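PDB 1WU4: reducing end xylose-releasing exo-oligoxylanase from Bacillus halodurans, which hydrolyses xylooligosaccharides of three or more units, releasing xylose from the reducing end with inversion of anomeric configuration. Local coordinates for residues Asn16-Phe21 and Leu370-Asn375; Phe260-Tyr265 and Ser317-Gly322; Ile291-Ala296 and Gly337-Ala342; Gly322-Asn327 and Asp345-Thr350. The protein carries 1 engineered substitution. One frame throughout, in Å; residues are numbered along the deposited sequence.

Contact 1 (Asn16-Phe21 and Leu370-Asn375)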
loop_
_atom_site.group_PDB
_atom_site.type_symbol
_atom_site.label_atom_id
_atom_site.label_comp_id
_atom_site.label_asym_id
_atom_site.label_seq_id
_atom_site.Cartn_x
_atom_site.Cartn_y
_atom_site.Cartn_z
ATOM N N ASN A 16 10.283 -12.715 11.287
ATOM C CA ASN A 16 11.327 -12.519 10.291
ATOM C C ASN A 16 11.217 -13.803 9.479
ATOM O O ASN A 16 11.882 -14.802 9.777
ATOM C CB ASN A 16 12.706 -12.437 10.950
ATOM C CG ASN A 16 13.808 -12.135 9.954
ATOM O OD1 ASN A 16 13.671 -12.402 8.758
ATOM N ND2 ASN A 16 14.915 -11.589 10.442
ATOM N N LEU A 17 10.358 -13.787 8.468
ATOM C CA LEU A 17 10.143 -14.975 7.663
ATOM C C LEU A 17 11.387 -15.395 6.895
ATOM O O LEU A 17 11.611 -16.583 6.693
ATOM C CB LEU A 17 8.956 -14.770 6.715
ATOM C CG LEU A 17 8.386 -16.043 6.074
ATOM C CD1 LEU A 17 8.117 -17.107 7.137
ATOM C CD2 LEU A 17 7.107 -15.696 5.326
ATOM N N PHE A 18 12.200 -14.433 6.462
ATOM C CA PHE A 18 13.428 -14.788 5.758
ATOM C C PHE A 18 14.265 -15.686 6.671
ATOM O O PHE A 18 14.779 -16.724 6.248
ATOM C CB PHE A 18 14.274 -13.548 5.425
ATOM C CG PHE A 18 13.769 -12.735 4.265
ATOM C CD1 PHE A 18 13.501 -13.323 3.033
ATOM C CD2 PHE A 18 13.639 -11.356 4.389
ATOM C CE1 PHE A 18 13.113 -12.544 1.938
ATOM C CE2 PHE A 18 13.255 -10.569 3.305
ATOM C CZ PHE A 18 12.993 -11.161 2.078
ATOM N N LYS A 19 14.408 -15.271 7.925
ATOM C CA LYS A 19 15.201 -16.020 8.892
ATOM C C LYS A 19 14.608 -17.397 9.164
ATOM O O LYS A 19 15.332 -18.393 9.226
ATOM C CB LYS A 19 15.312 -15.230 10.198
ATOM C CG LYS A 19 16.170 -15.892 11.266
ATOM C CD LYS A 19 16.294 -14.997 12.489
ATOM C CE LYS A 19 17.096 -15.669 13.590
ATOM N NZ LYS A 19 16.432 -16.910 14.074
ATOM N N GLU A 20 13.291 -17.454 9.322
ATOM C CA GLU A 20 12.630 -18.721 9.586
ATOM C C GLU A 20 12.777 -19.676 8.405
ATOM O O GLU A 20 12.721 -20.897 8.575
ATOM C CB GLU A 20 11.152 -18.485 9.919
ATOM C CG GLU A 20 10.957 -17.779 11.257
ATOM C CD GLU A 20 9.502 -17.651 11.670
ATOM O OE1 GLU A 20 9.250 -17.135 12.781
ATOM O OE2 GLU A 20 8.613 -18.062 10.893
ATOM N N PHE A 21 12.984 -19.123 7.213
ATOM C CA PHE A 21 13.153 -19.935 6.016
ATOM C C PHE A 21 14.615 -20.243 5.678
ATOM O O PHE A 21 14.919 -20.692 4.572
ATOM C CB PHE A 21 12.460 -19.282 4.811
ATOM C CG PHE A 21 10.962 -19.469 4.789
ATOM C CD1 PHE A 21 10.342 -20.387 5.637
ATOM C CD2 PHE A 21 10.171 -18.749 3.897
ATOM C CE1 PHE A 21 8.962 -20.583 5.595
ATOM C CE2 PHE A 21 8.791 -18.939 3.847
ATOM C CZ PHE A 21 8.187 -19.857 4.696
ATOM N N LEU A 370 10.844 -5.238 3.792
ATOM C CA LEU A 370 10.624 -4.816 5.167
ATOM C C LEU A 370 9.729 -5.814 5.902
ATOM O O LEU A 370 10.055 -6.254 7.001
ATOM C CB LEU A 370 9.980 -3.426 5.209
ATOM C CG LEU A 370 10.846 -2.249 4.747
ATOM C CD1 LEU A 370 10.004 -0.985 4.698
ATOM C CD2 LEU A 370 12.028 -2.070 5.695
ATOM N N ALA A 371 8.607 -6.180 5.290
ATOM C CA ALA A 371 7.676 -7.106 5.927
ATOM C C ALA A 371 8.244 -8.504 6.162
ATOM O O ALA A 371 8.085 -9.072 7.246
ATOM C CB ALA A 371 6.387 -7.196 5.109
ATOM N N LEU A 372 8.907 -9.062 5.157
ATOM C CA LEU A 372 9.456 -10.405 5.296
ATOM C C LEU A 372 10.632 -10.504 6.261
ATOM O O LEU A 372 10.977 -11.597 6.704
ATOM C CB LEU A 372 9.848 -10.954 3.924
ATOM C CG LEU A 372 8.656 -11.265 3.013
ATOM C CD1 LEU A 372 9.137 -11.479 1.590
ATOM C CD2 LEU A 372 7.914 -12.498 3.524
ATOM N N SER A 373 11.245 -9.368 6.587
ATOM C CA SER A 373 12.376 -9.354 7.512
ATOM C C SER A 373 11.947 -8.939 8.921
ATOM O O SER A 373 12.778 -8.852 9.825
ATOM C CB SER A 373 13.467 -8.403 7.007
ATOM O OG SER A 373 13.018 -7.058 7.005
ATOM N N GLY A 374 10.652 -8.687 9.102
ATOM C CA GLY A 374 10.142 -8.285 10.402
ATOM C C GLY A 374 10.373 -6.819 10.715
ATOM O O GLY A 374 10.428 -6.427 11.884
ATOM N N ASN A 375 10.494 -6.001 9.673
ATOM C CA ASN A 375 10.738 -4.576 9.848
ATOM C C ASN A 375 9.626 -3.636 9.389
ATOM O O ASN A 375 9.843 -2.432 9.284
ATOM C CB ASN A 375 12.052 -4.192 9.165
ATOM C CG ASN A 375 13.265 -4.710 9.913
ATOM O OD1 ASN A 375 13.509 -4.328 11.056
ATOM N ND2 ASN A 375 14.025 -5.590 9.276
#
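Phe-18 lies across Leu-372 where the short helix 17-20, near the N-terminus, meets the closing turn of helix 358-372 of the (alpha/alpha)6 barrel, and the pair illustrates how the start of one helix can be matched to the finish of another. Phe-18 N, in the first turn of its helix, donates to Leu-372 O at 3.1 Å with an N-H...O angle of 164°. The acceptor comes from a helix that ends in a Schellman motif, with Gly-374 at positive phi. Beyond this bond the phenylalanine side chain stays over the same residue. Its CB is 4.0 Å from Leu-372 O, and with CG placed anti to the carbonyl carbon (chi1 -76°) the ring runs on past that oxygen, CD2 lying 3.5 Å from Leu-372 O. CE2 then meets Leu-372 CB at 3.5 Å, and CZ reaches Leu-372 CD1 at 3.9 Å. Leu-372 CB thus sits over a ring face, a CH-pi contact 22° off the normal, while Ser-373 CB approaches the ring edge in plane. Trp-348 adds an edge-to-face partner, and Ile-28 of helix 25-40 also touches the Phe-18 side chain. An alanine in place of Phe-18 is likely to open a gap above Leu-372 CB and leave Trp-348 without this edge-to-face partner. Leu-17 extends the apolar contact, its CD2 meeting Leu-372 CD2 at 3.8 Å. Asn-16 is the N-cap: its OD1 accepts from Lys-19 N at 3.1 Å, and its amide carbon CG packs 3.4 Å from Ser-373 O.

Contact 2 (Phe260-Tyr265 and Ser317-Gly322)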
loop_
_atom_site.group_PDB
_atom_site.type_symbol
_atom_site.label_atom_id
_atom_site.label_comp_id
_atom_site.label_asym_id
_atom_site.label_seq_id
_atom_site.Cartn_x
_atom_site.Cartn_y
_atom_site.Cartn_z
ATOM N N PHE A 260 -6.829 -9.337 -13.435
ATOM C CA PHE A 260 -5.710 -9.399 -12.503
ATOM C C PHE A 260 -4.523 -8.720 -13.162
ATOM O O PHE A 260 -3.906 -9.267 -14.080
ATOM C CB PHE A 260 -5.349 -10.849 -12.169
ATOM C CG PHE A 260 -4.308 -10.975 -11.090
ATOM C CD1 PHE A 260 -4.628 -10.691 -9.765
ATOM C CD2 PHE A 260 -3.007 -11.355 -11.397
ATOM C CE1 PHE A 260 -3.668 -10.784 -8.762
ATOM C CE2 PHE A 260 -2.038 -11.450 -10.400
ATOM C CZ PHE A 260 -2.371 -11.165 -9.079
ATOM N N PHE A 261 -4.220 -7.512 -12.701
ATOM C CA PHE A 261 -3.115 -6.753 -13.252
ATOM C C PHE A 261 -2.458 -5.899 -12.168
ATOM O O PHE A 261 -2.647 -6.137 -10.976
ATOM C CB PHE A 261 -3.600 -5.888 -14.425
ATOM C CG PHE A 261 -2.556 -5.669 -15.495
ATOM C CD1 PHE A 261 -2.271 -4.388 -15.950
ATOM C CD2 PHE A 261 -1.871 -6.747 -16.057
ATOM C CE1 PHE A 261 -1.320 -4.179 -16.948
ATOM C CE2 PHE A 261 -0.917 -6.546 -17.058
ATOM C CZ PHE A 261 -0.643 -5.258 -17.503
ATOM N N SER A 262 -1.705 -4.891 -12.593
ATOM C CA SER A 262 -0.950 -4.021 -11.691
ATOM C C SER A 262 -1.513 -3.691 -10.308
ATOM O O SER A 262 -0.846 -3.927 -9.305
ATOM C CB SER A 262 -0.591 -2.736 -12.431
ATOM O OG SER A 262 0.033 -3.057 -13.665
ATOM N N ASP A 263 -2.716 -3.129 -10.240
ATOM C CA ASP A 263 -3.308 -2.791 -8.942
ATOM C C ASP A 263 -3.469 -4.025 -8.056
ATOM O O ASP A 263 -3.129 -4.007 -6.869
ATOM C CB ASP A 263 -4.697 -2.166 -9.128
ATOM C CG ASP A 263 -4.653 -0.680 -9.416
ATOM O OD1 ASP A 263 -3.693 -0.210 -10.056
ATOM O OD2 ASP A 263 -5.607 0.022 -9.013
ATOM N N SER A 264 -3.997 -5.087 -8.663
ATOM C CA SER A 264 -4.297 -6.356 -8.002
ATOM C C SER A 264 -3.176 -7.007 -7.212
ATOM O O SER A 264 -3.429 -7.674 -6.210
ATOM C CB SER A 264 -4.772 -7.385 -9.034
ATOM O OG SER A 264 -5.751 -6.856 -9.905
ATOM N N TYR A 265 -1.945 -6.845 -7.679
ATOM C CA TYR A 265 -0.809 -7.476 -7.027
ATOM C C TYR A 265 -0.720 -7.171 -5.539
ATOM O O TYR A 265 -0.305 -8.017 -4.748
ATOM C CB TYR A 265 0.494 -7.062 -7.718
ATOM C CG TYR A 265 0.533 -7.333 -9.209
ATOM C CD1 TYR A 265 -0.383 -8.198 -9.815
ATOM C CD2 TYR A 265 1.502 -6.732 -10.015
ATOM C CE1 TYR A 265 -0.332 -8.457 -11.184
ATOM C CE2 TYR A 265 1.561 -6.988 -11.382
ATOM C CZ TYR A 265 0.644 -7.846 -11.959
ATOM O OH TYR A 265 0.703 -8.089 -13.309
ATOM N N SER A 317 2.621 -9.122 -18.033
ATOM C CA SER A 317 2.530 -8.286 -16.851
ATOM C C SER A 317 3.499 -7.132 -17.090
ATOM O O SER A 317 4.597 -7.341 -17.610
ATOM C CB SER A 317 2.975 -9.080 -15.624
ATOM O OG SER A 317 3.205 -8.228 -14.514
ATOM N N LEU A 318 3.096 -5.920 -16.725
ATOM C CA LEU A 318 3.970 -4.768 -16.897
ATOM C C LEU A 318 4.879 -4.622 -15.681
ATOM O O LEU A 318 5.845 -3.857 -15.710
ATOM C CB LEU A 318 3.144 -3.492 -17.080
ATOM C CG LEU A 318 2.491 -3.306 -18.453
ATOM C CD1 LEU A 318 1.545 -2.118 -18.412
ATOM C CD2 LEU A 318 3.570 -3.097 -19.506
ATOM N N HIS A 319 4.577 -5.371 -14.623
ATOM C CA HIS A 319 5.349 -5.302 -13.384
ATOM C C HIS A 319 5.550 -6.682 -12.755
ATOM O O HIS A 319 5.110 -6.932 -11.633
ATOM C CB HIS A 319 4.627 -4.378 -12.397
ATOM C CG HIS A 319 4.419 -2.991 -12.917
ATOM N ND1 HIS A 319 5.441 -2.071 -13.009
ATOM C CD2 HIS A 319 3.316 -2.377 -13.409
ATOM C CE1 HIS A 319 4.976 -0.950 -13.534
ATOM N NE2 HIS A 319 3.690 -1.111 -13.786
ATOM N N PRO A 320 6.238 -7.590 -13.466
ATOM C CA PRO A 320 6.476 -8.939 -12.943
ATOM C C PRO A 320 7.276 -8.990 -11.641
ATOM O O PRO A 320 7.034 -9.853 -10.800
ATOM C CB PRO A 320 7.169 -9.649 -14.107
ATOM C CG PRO A 320 7.833 -8.525 -14.856
ATOM C CD PRO A 320 6.787 -7.448 -14.826
ATOM N N VAL A 321 8.226 -8.074 -11.473
ATOM C CA VAL A 321 9.020 -8.043 -10.245
ATOM C C VAL A 321 8.104 -7.663 -9.077
ATOM O O VAL A 321 8.203 -8.230 -7.990
ATOM C CB VAL A 321 10.200 -7.042 -10.363
ATOM C CG1 VAL A 321 10.885 -6.868 -9.012
ATOM C CG2 VAL A 321 11.207 -7.558 -11.386
ATOM N N GLY A 322 7.204 -6.711 -9.311
ATOM C CA GLY A 322 6.271 -6.315 -8.272
ATOM C C GLY A 322 5.364 -7.483 -7.913
ATOM O O GLY A 322 5.051 -7.694 -6.742
HETATM O O HOH W 1 1.345 -5.502 -14.482
#
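Two first torsions bring Tyr-265 and Ser-317 together: the tyrosine CG is anti to the carbonyl carbon (chi1 -55°), aiming the ring toward segment 317-322, and the serine OG is anti to the backbone N (chi1 166°). Ser-317 OG donates to Tyr-265 OH at 2.8 Å and itself accepts from His-319 N at 3.2 Å, an ST turn. A water binds the same phenol oxygen. It donates to Tyr-265 OH at 2.9 Å, accepts from Leu-318 N and hydrogen-bonds to Ser-262 OG. The same water rests over the centre of the Phe-261 ring. A phenylalanine in place of Tyr-265 would probably leave both Ser-317 OG and this water short of an acceptor. Farther out, Phe-261 CZ packs on Leu-318 CG at 3.8 Å, and Ser-262 OG meets the His-319 ring at its edge, 3.4 Å from CD2, while His-319 ND1 is hydrogen-bonded to Asp-361 OD2. Ser-262 directly precedes Asp-263, the proton acceptor by similarity, so this network borders the probable catalytic site. The contact joins the loop leading from strand 245-246 into helix 265-278 with the start of helix 320-329, and Asp-361 and Tyr-360 tie it to helix 358-372.

Contact 3 (Ile291-Ala296 and Gly337-Ala342)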
loop_
_atom_site.group_PDB
_atom_site.type_symbol
_atom_site.label_atom_id
_atom_site.label_comp_id
_atom_site.label_asym_id
_atom_site.label_seq_id
_atom_site.Cartn_x
_atom_site.Cartn_y
_atom_site.Cartn_z
ATOM N N ILE A 291 -3.422 -18.207 -4.678
ATOM C CA ILE A 291 -2.639 -17.353 -5.561
ATOM C C ILE A 291 -1.291 -17.991 -5.881
ATOM O O ILE A 291 -0.882 -18.057 -7.040
ATOM C CB ILE A 291 -2.373 -15.969 -4.932
ATOM C CG1 ILE A 291 -3.691 -15.240 -4.671
ATOM C CG2 ILE A 291 -1.497 -15.141 -5.868
ATOM C CD1 ILE A 291 -3.511 -13.893 -3.987
ATOM N N GLN A 292 -0.602 -18.463 -4.848
ATOM C CA GLN A 292 0.698 -19.079 -5.060
ATOM C C GLN A 292 0.573 -20.358 -5.888
ATOM O O GLN A 292 1.416 -20.633 -6.741
ATOM C CB GLN A 292 1.383 -19.332 -3.712
ATOM C CG GLN A 292 1.679 -18.031 -2.955
ATOM C CD GLN A 292 2.542 -18.231 -1.720
ATOM O OE1 GLN A 292 2.625 -19.332 -1.170
ATOM N NE2 GLN A 292 3.178 -17.154 -1.266
ATOM N N ALA A 293 -0.484 -21.131 -5.657
ATOM C CA ALA A 293 -0.684 -22.349 -6.431
ATOM C C ALA A 293 -0.860 -21.980 -7.905
ATOM O O ALA A 293 -0.340 -22.657 -8.794
ATOM C CB ALA A 293 -1.912 -23.103 -5.925
ATOM N N PHE A 294 -1.585 -20.896 -8.162
ATOM C CA PHE A 294 -1.821 -20.453 -9.528
ATOM C C PHE A 294 -0.523 -20.115 -10.258
ATOM O O PHE A 294 -0.375 -20.406 -11.446
ATOM C CB PHE A 294 -2.734 -19.227 -9.543
ATOM C CG PHE A 294 -3.036 -18.727 -10.922
ATOM C CD1 PHE A 294 -3.925 -19.410 -11.743
ATOM C CD2 PHE A 294 -2.399 -17.593 -11.421
ATOM C CE1 PHE A 294 -4.177 -18.976 -13.039
ATOM C CE2 PHE A 294 -2.644 -17.151 -12.719
ATOM C CZ PHE A 294 -3.536 -17.844 -13.530
ATOM N N PHE A 295 0.417 -19.503 -9.546
ATOM C CA PHE A 295 1.684 -19.116 -10.154
ATOM C C PHE A 295 2.808 -20.141 -10.026
ATOM O O PHE A 295 3.883 -19.956 -10.595
ATOM C CB PHE A 295 2.135 -17.768 -9.581
ATOM C CG PHE A 295 1.348 -16.603 -10.108
ATOM C CD1 PHE A 295 1.505 -16.192 -11.429
ATOM C CD2 PHE A 295 0.422 -15.940 -9.305
ATOM C CE1 PHE A 295 0.750 -15.140 -11.948
ATOM C CE2 PHE A 295 -0.339 -14.888 -9.812
ATOM C CZ PHE A 295 -0.175 -14.487 -11.137
ATOM N N ALA A 296 2.547 -21.231 -9.311
ATOM C CA ALA A 296 3.551 -22.272 -9.092
ATOM C C ALA A 296 4.169 -22.848 -10.363
ATOM O O ALA A 296 5.364 -23.156 -10.394
ATOM C CB ALA A 296 2.946 -23.398 -8.259
ATOM N N GLY A 337 2.357 -22.748 4.142
ATOM C CA GLY A 337 1.772 -23.062 2.852
ATOM C C GLY A 337 2.714 -23.868 1.980
ATOM O O GLY A 337 3.931 -23.768 2.124
ATOM N N PRO A 338 2.182 -24.674 1.054
ATOM C CA PRO A 338 3.022 -25.493 0.174
ATOM C C PRO A 338 3.985 -24.725 -0.734
ATOM O O PRO A 338 5.009 -25.266 -1.148
ATOM C CB PRO A 338 1.997 -26.316 -0.612
ATOM C CG PRO A 338 0.780 -25.442 -0.623
ATOM C CD PRO A 338 0.751 -24.897 0.777
ATOM N N TYR A 339 3.675 -23.467 -1.029
ATOM C CA TYR A 339 4.520 -22.665 -1.912
ATOM C C TYR A 339 5.132 -21.450 -1.226
ATOM O O TYR A 339 5.802 -20.643 -1.877
ATOM C CB TYR A 339 3.699 -22.188 -3.112
ATOM C CG TYR A 339 2.835 -23.275 -3.704
ATOM C CD1 TYR A 339 3.371 -24.235 -4.559
ATOM C CD2 TYR A 339 1.486 -23.372 -3.365
ATOM C CE1 TYR A 339 2.580 -25.273 -5.063
ATOM C CE2 TYR A 339 0.689 -24.400 -3.858
ATOM C CZ TYR A 339 1.243 -25.346 -4.705
ATOM O OH TYR A 339 0.458 -26.372 -5.182
ATOM N N ALA A 340 4.913 -21.315 0.077
ATOM C CA ALA A 340 5.427 -20.165 0.818
ATOM C C ALA A 340 6.937 -19.986 0.690
ATOM O O ALA A 340 7.416 -18.903 0.346
ATOM C CB ALA A 340 5.034 -20.277 2.286
ATOM N N LYS A 341 7.680 -21.049 0.976
ATOM C CA LYS A 341 9.138 -21.036 0.899
ATOM C C LYS A 341 9.614 -20.720 -0.516
ATOM O O LYS A 341 10.515 -19.901 -0.715
ATOM C CB LYS A 341 9.678 -22.402 1.334
ATOM C CG LYS A 341 11.188 -22.579 1.253
ATOM C CD LYS A 341 11.911 -21.834 2.358
ATOM C CE LYS A 341 13.334 -22.358 2.524
ATOM N NZ LYS A 341 14.121 -22.272 1.265
ATOM N N ALA A 342 9.004 -21.367 -1.504
ATOM C CA ALA A 342 9.383 -21.149 -2.892
ATOM C C ALA A 342 9.213 -19.690 -3.293
ATOM O O ALA A 342 10.057 -19.131 -3.989
ATOM C CB ALA A 342 8.561 -22.047 -3.814
HETATM O O HOH W 2 1.564 -21.615 -0.205
#
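The Tyr-339 ring lies against the backbone of Ala-293, whose CA sits over one face 4.0 Å from the ring centroid and 29° off its normal, a CH-pi contact. It is an example of how, in an (alpha/alpha)6 barrel, an aromatic residue just ahead of one helix can press flat on the final turns of another: here the start of helix 340-348 meets helix 282-295. The receiving residues are small, consistent with the close approach. Ala-293 CB touches Tyr-339 CE2 at 3.6 Å, and about one turn farther along Ala-296 CB meets Tyr-339 CE1, across the ring from CE2, at 3.7 Å. Pro-338 CB covers the opposite face from within the tyrosine's own segment, so the ring is held between its neighbour in sequence and the facing helix.

Toward the interior the chemistry becomes polar. Gln-292 packs its CB on Tyr-339 CB at 3.7 Å; its CG is anti to the carbonyl carbon (chi1 -63°), and the chain beyond is extended, which carries the amide past the tyrosine to the first turn of helix 340-348. The two ends of that amide have separate tasks. NE2 is hydrogen-bonded to Asn-327 O and Ser-331 OG, anchoring the side chain to helix 320-329 and the loop after it. OE1 comes 3.3 Å from Ala-340 N, but at an angle too poor for a hydrogen bond. Its partner is instead a water, which donates to Gln-292 OE1 at 2.7 Å and accepts from Tyr-339 N at 2.9 Å.

Contact 4 (Gly322-Asn327 and Asp345-Thr350)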
loop_
_atom_site.group_PDB
_atom_site.type_symbol
_atom_site.label_atom_id
_atom_site.label_comp_id
_atom_site.label_asym_id
_atom_site.label_seq_id
_atom_site.Cartn_x
_atom_site.Cartn_y
_atom_site.Cartn_z
ATOM N N GLY A 322 7.204 -6.711 -9.311
ATOM C CA GLY A 322 6.271 -6.315 -8.272
ATOM C C GLY A 322 5.364 -7.483 -7.913
ATOM O O GLY A 322 5.051 -7.694 -6.742
ATOM N N LEU A 323 4.931 -8.240 -8.918
ATOM C CA LEU A 323 4.076 -9.395 -8.670
ATOM C C LEU A 323 4.823 -10.407 -7.794
ATOM O O LEU A 323 4.267 -10.926 -6.829
ATOM C CB LEU A 323 3.643 -10.030 -10.000
ATOM C CG LEU A 323 2.792 -11.306 -9.938
ATOM C CD1 LEU A 323 1.619 -11.123 -8.978
ATOM C CD2 LEU A 323 2.291 -11.644 -11.334
ATOM N N ILE A 324 6.083 -10.677 -8.128
ATOM C CA ILE A 324 6.899 -11.605 -7.348
ATOM C C ILE A 324 6.989 -11.133 -5.896
ATOM O O ILE A 324 6.799 -11.914 -4.962
ATOM C CB ILE A 324 8.332 -11.715 -7.931
ATOM C CG1 ILE A 324 8.291 -12.445 -9.273
ATOM C CG2 ILE A 324 9.258 -12.424 -6.943
ATOM C CD1 ILE A 324 9.634 -12.482 -9.987
ATOM N N ALA A 325 7.276 -9.849 -5.710
ATOM C CA ALA A 325 7.397 -9.284 -4.372
ATOM C C ALA A 325 6.115 -9.417 -3.558
ATOM O O ALA A 325 6.158 -9.792 -2.385
ATOM C CB ALA A 325 7.803 -7.816 -4.460
ATOM N N THR A 326 4.976 -9.112 -4.171
ATOM C CA THR A 326 3.716 -9.197 -3.443
ATOM C C THR A 326 3.336 -10.633 -3.108
ATOM O O THR A 326 2.837 -10.897 -2.016
ATOM C CB THR A 326 2.557 -8.518 -4.206
ATOM O OG1 THR A 326 2.373 -9.147 -5.480
ATOM C CG2 THR A 326 2.848 -7.031 -4.402
ATOM N N ASN A 327 3.577 -11.561 -4.033
ATOM C CA ASN A 327 3.252 -12.958 -3.762
ATOM C C ASN A 327 4.110 -13.473 -2.611
ATOM O O ASN A 327 3.650 -14.266 -1.788
ATOM C CB ASN A 327 3.469 -13.825 -5.004
ATOM C CG ASN A 327 2.349 -13.683 -6.016
ATOM O OD1 ASN A 327 1.279 -13.150 -5.707
ATOM N ND2 ASN A 327 2.582 -14.175 -7.228
ATOM N N ASP A 345 11.900 -17.573 -1.664
ATOM C CA ASP A 345 13.175 -17.824 -2.333
ATOM C C ASP A 345 13.215 -17.134 -3.694
ATOM O O ASP A 345 14.238 -16.566 -4.083
ATOM C CB ASP A 345 13.420 -19.326 -2.535
ATOM C CG ASP A 345 13.750 -20.049 -1.244
ATOM O OD1 ASP A 345 14.227 -19.402 -0.289
ATOM O OD2 ASP A 345 13.548 -21.280 -1.192
ATOM N N LEU A 346 12.104 -17.183 -4.423
ATOM C CA LEU A 346 12.042 -16.551 -5.735
ATOM C C LEU A 346 12.326 -15.061 -5.591
ATOM O O LEU A 346 13.107 -14.489 -6.349
ATOM C CB LEU A 346 10.660 -16.758 -6.368
ATOM C CG LEU A 346 10.447 -16.118 -7.745
ATOM C CD1 LEU A 346 11.454 -16.683 -8.740
ATOM C CD2 LEU A 346 9.022 -16.374 -8.220
ATOM N N PHE A 347 11.686 -14.439 -4.606
ATOM C CA PHE A 347 11.863 -13.016 -4.349
ATOM C C PHE A 347 13.318 -12.710 -3.992
ATOM O O PHE A 347 13.902 -11.751 -4.505
ATOM C CB PHE A 347 10.917 -12.586 -3.220
ATOM C CG PHE A 347 11.058 -11.145 -2.806
ATOM C CD1 PHE A 347 11.109 -10.126 -3.754
ATOM C CD2 PHE A 347 11.102 -10.806 -1.457
ATOM C CE1 PHE A 347 11.202 -8.785 -3.359
ATOM C CE2 PHE A 347 11.192 -9.472 -1.052
ATOM C CZ PHE A 347 11.241 -8.461 -2.008
ATOM N N TRP A 348 13.914 -13.527 -3.131
ATOM C CA TRP A 348 15.304 -13.311 -2.748
ATOM C C TRP A 348 16.209 -13.348 -3.978
ATOM O O TRP A 348 17.168 -12.580 -4.081
ATOM C CB TRP A 348 15.752 -14.376 -1.741
ATOM C CG TRP A 348 17.131 -14.135 -1.193
ATOM C CD1 TRP A 348 18.318 -14.532 -1.740
ATOM C CD2 TRP A 348 17.458 -13.412 -0.002
ATOM N NE1 TRP A 348 19.367 -14.101 -0.959
ATOM C CE2 TRP A 348 18.867 -13.411 0.113
ATOM C CE3 TRP A 348 16.698 -12.763 0.980
ATOM C CZ2 TRP A 348 19.533 -12.785 1.175
ATOM C CZ3 TRP A 348 17.361 -12.141 2.037
ATOM C CH2 TRP A 348 18.766 -12.158 2.123
ATOM N N ASN A 349 15.886 -14.230 -4.917
ATOM C CA ASN A 349 16.680 -14.378 -6.128
ATOM C C ASN A 349 16.276 -13.444 -7.265
ATOM O O ASN A 349 16.710 -13.622 -8.404
ATOM C CB ASN A 349 16.623 -15.833 -6.595
ATOM C CG ASN A 349 17.268 -16.782 -5.602
ATOM O OD1 ASN A 349 16.674 -17.785 -5.207
ATOM N ND2 ASN A 349 18.493 -16.470 -5.199
ATOM N N THR A 350 15.448 -12.453 -6.954
ATOM C CA THR A 350 15.002 -11.483 -7.949
ATOM C C THR A 350 15.561 -10.106 -7.603
ATOM O O THR A 350 15.216 -9.535 -6.572
ATOM C CB THR A 350 13.462 -11.377 -7.986
ATOM O OG1 THR A 350 12.896 -12.654 -8.300
ATOM C CG2 THR A 350 13.021 -10.365 -9.036
#
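Thr-350 OG1 donates to Leu-346 O at 2.7 Å, the donor oxygen standing above the carbonyl plane, 41° out of it, and this bond turns the hydroxyl back to the helix while its oxygen also faces Ile-324. The two side chains reach toward each other tip to tip, Ile-324 CD1 lying 3.7 Å from Thr-350 OG1. A polar atom can thus face an apolar methyl in a largely buried contact, because its proton is already spent within its own segment. Ile-324 carries much of the contact. Its branch methyl CG2 points at the opposing backbone, 3.7 Å from Phe-347 CA, and meets Leu-346 CG at 4.0 Å, where the isoleucine and leucine chains cross at about a right angle.

These residues join two helices that follow each other in the (alpha/alpha)6 barrel, 320-329 and 340-348, near the finish of the second. Ala-325 allows the backbones to come near: its CA is 5.8 Å from Phe-347 CA. With CG anti to the backbone N (chi1 177°), the Phe-347 ring is carried to Ala-325, so that CE1 touches Ala-325 CB at 3.7 Å and Ala-325 CA makes an off-centre CH-pi contact, 4.3 Å from the ring centroid. Helix 358-372 also bounds the ring, through Ala-368 and an edge-to-face Tyr-365. On the side of Ile-324, Pro-300 and Tyr-303 pack against the isoleucine.

How the contacts relate
Contacts 1 and 4 are buried, whereas contacts 2 and 3 are only partly so, and the chemistry follows. Contact 4 is almost wholly apolar across its interface and contact 1 adds a backbone bond between helix ends, but contacts 2 and 3 each include a bridging water. Contact 2 alone lies beside the probable catalytic residues. Helix 340-348 serves both contact 3, at its start, and contact 4, at its finish; helix 320-329 serves contacts 2 and 4, which share Gly-322. Aromatic and leucine packing joins contact 4 to contact 1, with Phe-347 against Leu-372, and Leu-323 carries it on to Tyr-265 of contact 2.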